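Local coordinates for protein sulfotransferase (Mycobacterium tuberculosis, PDB 2ZQ5) that probably transfers a sulfuryl group to an acceptor substrate, as a mycobacterial sulfotransferase with a P-loop NTPase-like fold, at residues A[34-40]-A[180-184]; A[325-329]-A[344-348]; A[90-94]-A[226-230]. All coordinates share one frame; numbering follows the deposited sequence.

Interaction 1: A[34-40]-A[180-184]; sequences DNYREAL and QSLHS
With CG set between its own backbone N and carbonyl carbon (chi1 57°), Asp34 turns its carboxylate to Ser181, whose OG stands opposite the carbonyl carbon (chi1 -56°) and donates a short bond of 2.6 Å to Asp34 OD2. The hydroxyl comes to the anti side of the carboxylate, and Arg72 forms a salt bridge with the same oxygen. Next to it, Ala39 CB packs on Leu182, 3.4 Å from Leu182 O and 3.7 Å from Leu182 CB. Leu182 crosses two side chains of helix 36-50 at a slant: its CG lies 4.0 Å from Leu40 CB, and its CD2 meets the edge of the Tyr36 ring. His183 folds back along its own segment, ND1 giving Ser181 O a bond that lies in the ring plane but rises well above the carbonyl plane. That bond fixes the imidazole, and His183 CE1 abuts Asp34 O at 3.4 Å. One water joins His183 NE2 to Asn35 ND2, which also donates to Glu38 OE1. The start of helix 36-50 is thus seated on the turn after helix 175-178, where Ser181 and His183 also pack on helix 206-219, by a buried carboxylate whose negative charge, shared with Arg72 and a hydroxyl, is probably well stabilised.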
loop_
_atom_site.group_PDB
_atom_site.type_symbol
_atom_site.label_atom_id
_atom_site.label_comp_id
_atom_site.label_asym_id
_atom_site.label_seq_id
_atom_site.Cartn_x
_atom_site.Cartn_y
_atom_site.Cartn_z
ATOM N N ASP A 34 -5.660 17.620 -1.676
ATOM C CA ASP A 34 -5.929 16.229 -1.334
ATOM C C ASP A 34 -6.358 16.086 0.125
ATOM O O ASP A 34 -6.489 14.978 0.644
ATOM C CB ASP A 34 -4.715 15.338 -1.658
ATOM C CG ASP A 34 -3.445 15.771 -0.953
ATOM O OD1 ASP A 34 -3.359 16.931 -0.499
ATOM O OD2 ASP A 34 -2.515 14.938 -0.875
ATOM N N ASN A 35 -6.594 17.225 0.770
ATOM C CA ASN A 35 -7.053 17.270 2.156
ATOM C C ASN A 35 -6.128 16.530 3.122
ATOM O O ASN A 35 -6.586 15.920 4.086
ATOM C CB ASN A 35 -8.472 16.690 2.229
ATOM C CG ASN A 35 -9.236 17.162 3.447
ATOM O OD1 ASN A 35 -9.154 18.329 3.826
ATOM N ND2 ASN A 35 -10.006 16.262 4.054
ATOM N N TYR A 36 -4.825 16.607 2.880
ATOM C CA TYR A 36 -3.864 15.915 3.729
ATOM C C TYR A 36 -3.735 16.524 5.123
ATOM O O TYR A 36 -3.439 15.817 6.086
ATOM C CB TYR A 36 -2.493 15.858 3.036
ATOM C CG TYR A 36 -1.579 17.033 3.309
ATOM C CD1 TYR A 36 -0.640 16.981 4.339
ATOM C CD2 TYR A 36 -1.655 18.196 2.540
ATOM C CE1 TYR A 36 0.200 18.058 4.599
ATOM C CE2 TYR A 36 -0.819 19.276 2.790
ATOM C CZ TYR A 36 0.104 19.203 3.820
ATOM O OH TYR A 36 0.923 20.279 4.080
ATOM N N ARG A 37 -3.961 17.829 5.243
ATOM C CA ARG A 37 -3.855 18.472 6.545
ATOM C C ARG A 37 -4.919 17.972 7.517
ATOM O O ARG A 37 -4.608 17.663 8.669
ATOM C CB ARG A 37 -3.943 19.993 6.401
ATOM C CG ARG A 37 -2.659 20.627 5.888
ATOM C CD ARG A 37 -2.791 22.137 5.780
ATOM N NE ARG A 37 -1.505 22.792 5.555
ATOM C CZ ARG A 37 -0.506 22.803 6.433
ATOM N NH1 ARG A 37 -0.639 22.194 7.604
ATOM N NH2 ARG A 37 0.627 23.429 6.144
ATOM N N GLU A 38 -6.166 17.891 7.061
ATOM C CA GLU A 38 -7.239 17.405 7.927
ATOM C C GLU A 38 -6.952 15.954 8.295
ATOM O O GLU A 38 -7.105 15.553 9.450
ATOM C CB GLU A 38 -8.606 17.473 7.232
ATOM C CG GLU A 38 -9.769 17.203 8.198
ATOM C CD GLU A 38 -11.100 16.934 7.508
ATOM O OE1 GLU A 38 -11.279 17.351 6.348
ATOM O OE2 GLU A 38 -11.981 16.310 8.140
ATOM N N ALA A 39 -6.538 15.171 7.306
ATOM C CA ALA A 39 -6.237 13.763 7.529
ATOM C C ALA A 39 -5.156 13.601 8.594
ATOM O O ALA A 39 -5.295 12.787 9.505
ATOM C CB ALA A 39 -5.792 13.111 6.221
ATOM N N LEU A 40 -4.084 14.381 8.484
ATOM C CA LEU A 40 -2.996 14.300 9.449
ATOM C C LEU A 40 -3.477 14.659 10.855
ATOM O O LEU A 40 -3.110 14.001 11.827
ATOM C CB LEU A 40 -1.849 15.227 9.028
ATOM C CG LEU A 40 -0.605 15.229 9.922
ATOM C CD1 LEU A 40 -0.073 13.808 10.101
ATOM C CD2 LEU A 40 0.453 16.125 9.296
ATOM N N GLN A 180 1.353 10.080 1.221
ATOM C CA GLN A 180 1.648 11.493 0.991
ATOM C C GLN A 180 0.428 12.359 1.304
ATOM O O GLN A 180 0.565 13.526 1.684
ATOM C CB GLN A 180 2.083 11.726 -0.462
ATOM C CG GLN A 180 3.448 11.158 -0.809
ATOM C CD GLN A 180 3.931 11.597 -2.181
ATOM O OE1 GLN A 180 3.413 12.557 -2.757
ATOM N NE2 GLN A 180 4.936 10.907 -2.705
ATOM N N SER A 181 -0.759 11.771 1.148
ATOM C CA SER A 181 -2.033 12.448 1.407
ATOM C C SER A 181 -2.595 12.069 2.777
ATOM O O SER A 181 -3.676 12.526 3.162
ATOM C CB SER A 181 -3.066 12.052 0.349
ATOM O OG SER A 181 -2.605 12.313 -0.963
ATOM N N LEU A 182 -1.862 11.233 3.503
ATOM C CA LEU A 182 -2.287 10.748 4.813
ATOM C C LEU A 182 -3.648 10.050 4.763
ATOM O O LEU A 182 -4.407 10.076 5.732
ATOM C CB LEU A 182 -2.297 11.878 5.858
ATOM C CG LEU A 182 -0.944 12.316 6.450
ATOM C CD1 LEU A 182 -0.133 11.094 6.880
ATOM C CD2 LEU A 182 -0.167 13.124 5.428
ATOM N N HIS A 183 -3.947 9.444 3.613
ATOM C CA HIS A 183 -5.176 8.668 3.413
ATOM C C HIS A 183 -4.684 7.253 3.132
ATOM O O HIS A 183 -4.193 6.962 2.038
ATOM C CB HIS A 183 -5.983 9.169 2.208
ATOM C CG HIS A 183 -6.785 10.406 2.478
ATOM N ND1 HIS A 183 -6.207 11.636 2.705
ATOM C CD2 HIS A 183 -8.124 10.605 2.530
ATOM C CE1 HIS A 183 -7.153 12.540 2.884
ATOM N NE2 HIS A 183 -8.326 11.941 2.781
ATOM N N SER A 184 -4.813 6.370 4.115
ATOM C CA SER A 184 -4.326 5.004 3.962
ATOM C C SER A 184 -4.942 4.066 4.988
ATOM O O SER A 184 -5.148 4.452 6.137
ATOM C CB SER A 184 -2.801 4.997 4.118
ATOM O OG SER A 184 -2.280 3.680 4.100
HETATM O O HOH W 1 -10.470 13.658 2.923
#

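Interaction 2: A[325-329]-A[344-348]; sequences LGTVA and RQAMT
Leu325 lays its CD1 methyl over one face of the Arg344 guanidinium and against the root of Met347, where CD1 lies 3.8 Å from Met347 CB. The leucine and methionine chains meet at a slant, and Leu325 CD1 also comes within 4.1 Å of Arg344 O, so one branch of the leucine touches side chain and backbone of the facing helix. Its CG approaches Thr348 CG2 at the margin. One turn further on, Val328 meets Met347 tip to tip: Val328 CG1, held opposite its backbone N (chi1 173°), is 3.7 Å from Met347 SD and 3.9 Å from Met347 CE. Met347 can reach this far because its chain is extended beyond CG. Arg344 starts off to one side but bends at chi3 (65°), which brings the guanidinium back across the gap, with NH2 4.1 Å from Leu325 CB and NH1 near Ala329 CB. Helices 324-334 and 341-348 pack here as consecutive helices of a helical hairpin, their short segments running roughly antiparallel at 141° and 11.3 Å between axes. Leu110 of helix 104-111 touches both Val328 and Met347, placing this pair against helix 104-111, while Leu339 of the connecting loop packs on Ala329, Arg344 and Met347. On the Thr348 side, the hydroxyl OG1 turns back to donate to Gln345 O, 2.6 Å away, within its own helix. The two helices are therefore held by dispersion contacts of leucine, valine and methionine, with Leu325 CD1 giving one face of the charged Arg344 guanidinium a nonpolar cover.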
loop_
_atom_site.group_PDB
_atom_site.type_symbol
_atom_site.label_atom_id
_atom_site.label_comp_id
_atom_site.label_asym_id
_atom_site.label_seq_id
_atom_site.Cartn_x
_atom_site.Cartn_y
_atom_site.Cartn_z
ATOM N N LEU A 325 1.432 -19.440 -13.619
ATOM C CA LEU A 325 1.425 -19.051 -15.025
ATOM C C LEU A 325 0.077 -19.257 -15.708
ATOM O O LEU A 325 -0.323 -18.456 -16.550
ATOM C CB LEU A 325 2.517 -19.807 -15.788
ATOM C CG LEU A 325 3.943 -19.259 -15.669
ATOM C CD1 LEU A 325 4.012 -17.890 -16.330
ATOM C CD2 LEU A 325 4.358 -19.174 -14.209
ATOM N N GLY A 326 -0.620 -20.329 -15.350
ATOM C CA GLY A 326 -1.918 -20.586 -15.947
ATOM C C GLY A 326 -2.924 -19.533 -15.521
ATOM O O GLY A 326 -3.761 -19.094 -16.314
ATOM N N THR A 327 -2.843 -19.131 -14.257
ATOM C CA THR A 327 -3.742 -18.117 -13.721
ATOM C C THR A 327 -3.477 -16.784 -14.413
ATOM O O THR A 327 -4.407 -16.102 -14.838
ATOM C CB THR A 327 -3.538 -17.945 -12.206
ATOM O OG1 THR A 327 -3.816 -19.186 -11.546
ATOM C CG2 THR A 327 -4.467 -16.870 -11.661
ATOM N N VAL A 328 -2.202 -16.423 -14.522
ATOM C CA VAL A 328 -1.815 -15.178 -15.174
ATOM C C VAL A 328 -2.249 -15.196 -16.636
ATOM O O VAL A 328 -2.711 -14.187 -17.168
ATOM C CB VAL A 328 -0.289 -14.965 -15.112
ATOM C CG1 VAL A 328 0.105 -13.748 -15.942
ATOM C CG2 VAL A 328 0.146 -14.781 -13.669
ATOM N N ALA A 329 -2.101 -16.347 -17.282
ATOM C CA ALA A 329 -2.488 -16.479 -18.679
ATOM C C ALA A 329 -3.980 -16.215 -18.837
ATOM O O ALA A 329 -4.406 -15.610 -19.819
ATOM C CB ALA A 329 -2.146 -17.873 -19.194
ATOM N N ARG A 344 6.452 -14.467 -20.155
ATOM C CA ARG A 344 6.328 -15.777 -19.530
ATOM C C ARG A 344 7.647 -16.206 -18.901
ATOM O O ARG A 344 7.671 -16.723 -17.785
ATOM C CB ARG A 344 5.886 -16.825 -20.557
ATOM C CG ARG A 344 4.495 -16.598 -21.124
ATOM C CD ARG A 344 4.081 -17.742 -22.039
ATOM N NE ARG A 344 3.945 -19.005 -21.318
ATOM C CZ ARG A 344 3.004 -19.258 -20.413
ATOM N NH1 ARG A 344 2.104 -18.333 -20.109
ATOM N NH2 ARG A 344 2.963 -20.437 -19.807
ATOM N N GLN A 345 8.746 -15.991 -19.618
ATOM C CA GLN A 345 10.060 -16.363 -19.105
ATOM C C GLN A 345 10.375 -15.592 -17.829
ATOM O O GLN A 345 10.795 -16.177 -16.830
ATOM C CB GLN A 345 11.146 -16.093 -20.153
ATOM C CG GLN A 345 12.548 -16.469 -19.687
ATOM C CD GLN A 345 13.603 -16.274 -20.757
ATOM O OE1 GLN A 345 13.558 -16.904 -21.814
ATOM N NE2 GLN A 345 14.561 -15.392 -20.489
ATOM N N ALA A 346 10.169 -14.278 -17.865
ATOM C CA ALA A 346 10.431 -13.432 -16.708
ATOM C C ALA A 346 9.580 -13.872 -15.521
ATOM O O ALA A 346 10.014 -13.807 -14.372
ATOM C CB ALA A 346 10.141 -11.974 -17.050
ATOM N N MET A 347 8.364 -14.329 -15.810
ATOM C CA MET A 347 7.448 -14.779 -14.771
ATOM C C MET A 347 7.844 -16.123 -14.166
ATOM O O MET A 347 7.626 -16.358 -12.979
ATOM C CB MET A 347 6.027 -14.866 -15.328
ATOM C CG MET A 347 5.407 -13.514 -15.627
ATOM S SD MET A 347 3.760 -13.656 -16.323
ATOM C CE MET A 347 3.476 -11.968 -16.866
ATOM N N THR A 348 8.418 -17.004 -14.979
ATOM C CA THR A 348 8.835 -18.314 -14.489
ATOM C C THR A 348 10.009 -18.158 -13.528
ATOM O O THR A 348 10.281 -19.043 -12.716
ATOM C CB THR A 348 9.261 -19.249 -15.643
ATOM O OG1 THR A 348 10.402 -18.701 -16.314
ATOM C CG2 THR A 348 8.123 -19.420 -16.637
#

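Interaction 3: A[90-94]-A[226-230]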
loop_
_atom_site.group_PDB
_atom_site.type_symbol
_atom_site.label_atom_id
_atom_site.label_comp_id
_atom_site.label_asym_id
_atom_site.label_seq_id
_atom_site.Cartn_x
_atom_site.Cartn_y
_atom_site.Cartn_z
ATOM N N ILE A 90 -1.770 7.228 -18.852
ATOM C CA ILE A 90 -1.743 5.938 -18.172
ATOM C C ILE A 90 -2.870 5.125 -18.803
ATOM O O ILE A 90 -4.044 5.366 -18.525
ATOM C CB ILE A 90 -2.015 6.090 -16.658
ATOM C CG1 ILE A 90 -1.052 7.114 -16.046
ATOM C CG2 ILE A 90 -1.871 4.740 -15.966
ATOM C CD1 ILE A 90 0.412 6.723 -16.121
ATOM N N LYS A 91 -2.516 4.171 -19.659
ATOM C CA LYS A 91 -3.520 3.364 -20.344
ATOM C C LYS A 91 -3.749 1.975 -19.768
ATOM O O LYS A 91 -2.816 1.190 -19.601
ATOM C CB LYS A 91 -3.170 3.240 -21.833
ATOM C CG LYS A 91 -3.171 4.566 -22.582
ATOM C CD LYS A 91 -4.536 5.238 -22.502
ATOM C CE LYS A 91 -4.543 6.582 -23.215
ATOM N NZ LYS A 91 -5.873 7.249 -23.116
ATOM N N ARG A 92 -5.018 1.690 -19.485
ATOM C CA ARG A 92 -5.454 0.407 -18.944
ATOM C C ARG A 92 -4.504 -0.213 -17.920
ATOM O O ARG A 92 -3.979 -1.314 -18.120
ATOM C CB ARG A 92 -5.709 -0.582 -20.089
ATOM C CG ARG A 92 -6.743 -0.095 -21.106
ATOM C CD ARG A 92 -7.040 -1.175 -22.138
ATOM N NE ARG A 92 -7.923 -2.217 -21.617
ATOM C CZ ARG A 92 -7.944 -3.468 -22.065
ATOM N NH1 ARG A 92 -7.123 -3.838 -23.037
ATOM N NH2 ARG A 92 -8.791 -4.348 -21.550
ATOM N N PRO A 93 -4.264 0.497 -16.808
ATOM C CA PRO A 93 -3.376 -0.011 -15.758
ATOM C C PRO A 93 -4.039 -1.179 -15.039
ATOM O O PRO A 93 -5.269 -1.276 -15.008
ATOM C CB PRO A 93 -3.203 1.199 -14.841
ATOM C CG PRO A 93 -4.539 1.905 -14.976
ATOM C CD PRO A 93 -4.759 1.845 -16.475
ATOM N N ILE A 94 -3.226 -2.065 -14.475
ATOM C CA ILE A 94 -3.740 -3.207 -13.728
ATOM C C ILE A 94 -3.578 -2.938 -12.237
ATOM O O ILE A 94 -2.497 -2.554 -11.777
ATOM C CB ILE A 94 -2.985 -4.507 -14.074
ATOM C CG1 ILE A 94 -3.248 -4.888 -15.532
ATOM C CG2 ILE A 94 -3.423 -5.632 -13.139
ATOM C CD1 ILE A 94 -2.476 -6.106 -15.998
ATOM N N LYS A 226 4.857 1.569 -21.222
ATOM C CA LYS A 226 4.631 0.402 -20.374
ATOM C C LYS A 226 3.386 0.517 -19.500
ATOM O O LYS A 226 3.100 1.575 -18.935
ATOM C CB LYS A 226 5.860 0.140 -19.492
ATOM C CG LYS A 226 7.142 -0.155 -20.275
ATOM C CD LYS A 226 8.279 -0.542 -19.344
ATOM C CE LYS A 226 9.566 -0.825 -20.106
ATOM N NZ LYS A 226 10.077 0.382 -20.813
ATOM N N ARG A 227 2.647 -0.583 -19.397
ATOM C CA ARG A 227 1.431 -0.614 -18.593
ATOM C C ARG A 227 1.783 -0.681 -17.119
ATOM O O ARG A 227 2.613 -1.488 -16.710
ATOM C CB ARG A 227 0.589 -1.839 -18.950
ATOM C CG ARG A 227 -0.744 -1.928 -18.210
ATOM C CD ARG A 227 -1.304 -3.344 -18.279
ATOM N NE ARG A 227 -1.161 -3.899 -19.621
ATOM C CZ ARG A 227 -1.899 -3.541 -20.666
ATOM N NH1 ARG A 227 -2.857 -2.631 -20.531
ATOM N NH2 ARG A 227 -1.653 -4.065 -21.859
ATOM N N TRP A 228 1.149 0.169 -16.320
ATOM C CA TRP A 228 1.391 0.162 -14.888
ATOM C C TRP A 228 0.676 -1.006 -14.217
ATOM O O TRP A 228 -0.431 -1.392 -14.614
ATOM C CB TRP A 228 0.903 1.466 -14.250
ATOM C CG TRP A 228 1.938 2.538 -14.179
ATOM C CD1 TRP A 228 2.108 3.579 -15.046
ATOM C CD2 TRP A 228 2.945 2.682 -13.174
ATOM N NE1 TRP A 228 3.160 4.368 -14.637
ATOM C CE2 TRP A 228 3.691 3.837 -13.490
ATOM C CE3 TRP A 228 3.288 1.944 -12.031
ATOM C CZ2 TRP A 228 4.763 4.274 -12.705
ATOM C CZ3 TRP A 228 4.354 2.377 -11.251
ATOM C CH2 TRP A 228 5.079 3.533 -11.592
ATOM N N VAL A 229 1.330 -1.566 -13.207
ATOM C CA VAL A 229 0.782 -2.655 -12.414
ATOM C C VAL A 229 0.922 -2.188 -10.970
ATOM O O VAL A 229 2.025 -1.875 -10.514
ATOM C CB VAL A 229 1.572 -3.965 -12.599
ATOM C CG1 VAL A 229 0.983 -5.049 -11.704
ATOM C CG2 VAL A 229 1.531 -4.402 -14.059
ATOM N N LEU A 230 -0.203 -2.130 -10.263
ATOM C CA LEU A 230 -0.233 -1.679 -8.876
ATOM C C LEU A 230 -0.839 -2.732 -7.965
ATOM O O LEU A 230 -1.566 -3.611 -8.421
ATOM C CB LEU A 230 -1.090 -0.411 -8.745
ATOM C CG LEU A 230 -0.810 0.862 -9.553
ATOM C CD1 LEU A 230 0.657 1.241 -9.395
ATOM C CD2 LEU A 230 -1.152 0.658 -11.030
HETATM O O HOH W 2 -0.926 1.767 -17.419
#
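Pro93 and Trp228 face each other at the apolar centre, Pro93 CB 4.2 Å from Trp228 CB, with Leu230 CD2 bordering the proline ring. Ile90 extends this patch by setting its CD1 3.7 Å from Trp228 CD1, at a slant to the indole. Beyond the tryptophan, Leu216 of helix 206-219 packs on both Trp228 and Leu230. Ile94 and Val229 share the other face of the sheet and both pack on Leu111 of helix 104-111. Here strand 94-97, the middle one of the five-stranded parallel sheet of the sulfotransferase fold, begins to pair with its neighbour 227-231: Ile94 N donates to Trp228 O at 2.9 Å, and Ile94 O accepts from Leu230 N at 2.8 Å, almost in line with the C=O bond. Toward the polar edge, Arg227 passes its CD across Ile94 CG1 at 3.7 Å, then bends at chi3 (-43°) to bring NH1 to Arg92 O. The Arg227 NH1 to Arg92 O bond, 3.0 Å and fairly straight at 161°, lies close to the guanidinium plane. Arg92 carries its own guanidinium elsewhere, to Phe335 O. Where the two backbones diverge, a water bridges them, donating to Lys91 O and accepting from Trp228 N at 2.8 Å.

In the fold
Interaction 3 lies at the parallel sheet, where strands 94-97 and 227-231 meet. Interaction 2 joins two helices late in the chain, its centre about 18 Å from that of interaction 3 and on the same side of the chain's centre; both contacts touch helix 104-111. Interaction 1, on the opposite side from interaction 2 with centres about 37 Å apart, ties the early helix 36-50 to the loop after helix 175-178. It shares helix 206-219 with interaction 3, their centres about 25 Å apart. Along the chain, the segments of interactions 1 and 3 alternate, each bringing together parts more than 130 residues apart, whereas interaction 2 follows both and closes a local hairpin.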